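Side-chain contact in alpha-1,4-endofucoidanase (Mariniflexile fucanivorans, PDB 6DLH), which cleaves alpha-1,4 linkages inside fucoidan chains as a retaining endo-hydrolase of glycoside hydrolase family 107, and carries several bound calcium ions: residues Thr70-Lys73 with Asp74-Thr77. Sequence-based numbering, arbitrary orientation.
Sequences TQIK and DIRT. With CA (calcium ion), chain H.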
loop_
_atom_site.group_PDB
_atom_site.type_symbol
_atom_site.label_atom_id
_atom_site.label_comp_id
_atom_site.label_asym_id
_atom_site.label_seq_id
_atom_site.Cartn_x
_atom_site.Cartn_y
_atom_site.Cartn_z
ATOM N N THR A 70 -4.157 -8.041 11.557
ATOM C CA THR A 70 -4.525 -8.303 12.945
ATOM C C THR A 70 -6.043 -8.221 13.091
ATOM O O THR A 70 -6.658 -9.104 13.683
ATOM C CB THR A 70 -3.848 -7.330 13.923
ATOM O OG1 THR A 70 -2.465 -7.681 13.907
ATOM C CG2 THR A 70 -4.383 -7.410 15.343
ATOM N N GLN A 71 -6.633 -7.163 12.528
ATOM C CA GLN A 71 -8.061 -6.916 12.623
ATOM C C GLN A 71 -8.874 -8.068 12.028
ATOM O O GLN A 71 -9.978 -8.326 12.499
ATOM C CB GLN A 71 -8.428 -5.585 11.967
ATOM C CG GLN A 71 -9.852 -5.125 12.250
ATOM C CD GLN A 71 -10.255 -3.980 11.352
ATOM O OE1 GLN A 71 -9.818 -3.886 10.206
ATOM N NE2 GLN A 71 -11.102 -3.100 11.866
ATOM N N ILE A 72 -8.344 -8.760 11.010
ATOM C CA ILE A 72 -9.152 -9.743 10.301
ATOM C C ILE A 72 -8.741 -11.168 10.677
ATOM O O ILE A 72 -9.064 -12.120 9.957
ATOM C CB ILE A 72 -9.149 -9.497 8.774
ATOM C CG1 ILE A 72 -7.760 -9.684 8.150
ATOM C CG2 ILE A 72 -9.756 -8.135 8.440
ATOM C CD1 ILE A 72 -7.798 -10.070 6.690
ATOM N N LYS A 73 -8.068 -11.312 11.831
ATOM C CA LYS A 73 -7.567 -12.597 12.299
ATOM C C LYS A 73 -8.689 -13.629 12.342
ATOM O O LYS A 73 -8.463 -14.792 12.027
ATOM C CB LYS A 73 -6.974 -12.477 13.707
ATOM C CG LYS A 73 -5.464 -12.299 13.781
ATOM C CD LYS A 73 -4.969 -12.051 15.199
ATOM C CE LYS A 73 -4.812 -13.324 16.002
ATOM N NZ LYS A 73 -3.581 -14.059 15.617
ATOM N N ASP A 74 -9.892 -13.189 12.721
ATOM C CA ASP A 74 -11.017 -14.080 12.963
ATOM C C ASP A 74 -11.739 -14.454 11.663
ATOM O O ASP A 74 -12.664 -15.264 11.688
ATOM C CB ASP A 74 -11.959 -13.490 14.018
ATOM C CG ASP A 74 -12.856 -14.519 14.681
ATOM O OD1 ASP A 74 -12.453 -15.690 14.752
ATOM O OD2 ASP A 74 -13.957 -14.141 15.112
ATOM N N ILE A 75 -11.308 -13.894 10.524
ATOM C CA ILE A 75 -11.920 -14.219 9.241
ATOM C C ILE A 75 -11.174 -15.381 8.586
ATOM O O ILE A 75 -10.090 -15.205 8.041
ATOM C CB ILE A 75 -12.001 -12.986 8.319
ATOM C CG1 ILE A 75 -12.639 -11.789 9.036
ATOM C CG2 ILE A 75 -12.758 -13.358 7.054
ATOM C CD1 ILE A 75 -12.656 -10.502 8.227
ATOM N N ARG A 76 -11.782 -16.569 8.609
ATOM C CA ARG A 76 -11.038 -17.780 8.305
ATOM C C ARG A 76 -11.250 -18.242 6.863
ATOM O O ARG A 76 -10.462 -19.063 6.392
ATOM C CB ARG A 76 -11.375 -18.876 9.323
ATOM C CG ARG A 76 -11.101 -18.468 10.765
ATOM C CD ARG A 76 -9.631 -18.646 11.080
ATOM N NE ARG A 76 -8.755 -17.539 10.756
ATOM C CZ ARG A 76 -7.464 -17.646 10.445
ATOM N NH1 ARG A 76 -6.936 -18.814 10.128
ATOM N NH2 ARG A 76 -6.705 -16.567 10.434
ATOM N N THR A 77 -12.300 -17.732 6.181
ATOM C CA THR A 77 -12.672 -18.245 4.865
ATOM C C THR A 77 -12.222 -17.325 3.737
ATOM O O THR A 77 -12.328 -17.696 2.566
ATOM C CB THR A 77 -14.169 -18.561 4.722
ATOM O OG1 THR A 77 -14.944 -17.378 4.937
ATOM C CG2 THR A 77 -14.621 -19.673 5.644
HETATM CA CA CA H . -12.276 -19.492 0.973
HETATM O O HOH W 1 -11.074 -10.605 13.332
HETATM O O HOH W 2 -14.497 -18.801 0.225
HETATM O O HOH W 3 -14.085 -20.890 2.209
HETATM O O HOH W 4 -10.884 -20.795 2.366
HETATM O O HOH W 5 -12.410 -20.965 -0.778
#
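The guanidinium of Arg76 takes the backbone carbonyl of Lys73 at the edge that carries NE and NH2. Arg76 NH2 lies 3.0 Å from Lys73 O, in the carbonyl plane and on a lone pair, while the oxygen sits 17° out of the guanidinium plane. Arg76 NE, also 3.0 Å from Lys73 O, makes a weak second bond, its N-H...O angle only 127°. Bends at chi2 and chi3 fold the arginine chain back, returning its end to a carbonyl three residues earlier although CB points away from it. NH1 is engaged elsewhere, by the carbonyl of Val447, and Trp450 and Ser424 also touch the side chain. With an alanine here, the Lys73 carbonyl would probably lose both side-chain donors and Val447 O the bond from NH1, loosening the tie between this loop and the segment around Val447.

The same turn is closed by its backbone: Ile75 N donates to Ile72 O over 2.9 Å. The two isoleucines follow the same closure, Ile75 CD1 lying 3.7 Å from both CB and CG2 of Ile72. Ile75 CG1 stands anti to its carbonyl carbon (chi1 -51°), which carries CD1 back over Ile72. Leu397 and Arg425 touch Ile72, and Glu406 and Asp409 of helix 399-415 touch Ile75. A water accepts from Asp74 N and donates to Gln71 O, 2.7 Å away, joining the last helical turn to the loop.

Past the turn, Thr77 O binds a calcium ion at 2.4 Å together with four waters and Asp79. A type I beta turn from Ile72 to Ile75 thus follows helix 66-71, with the Arg76 guanidinium bonded back to the Lys73 carbonyl inside it, and the loop then runs past this calcium site into strand 80-84 of the parallel sheet of what is probably the catalytic domain, ahead of the Ig-like domains.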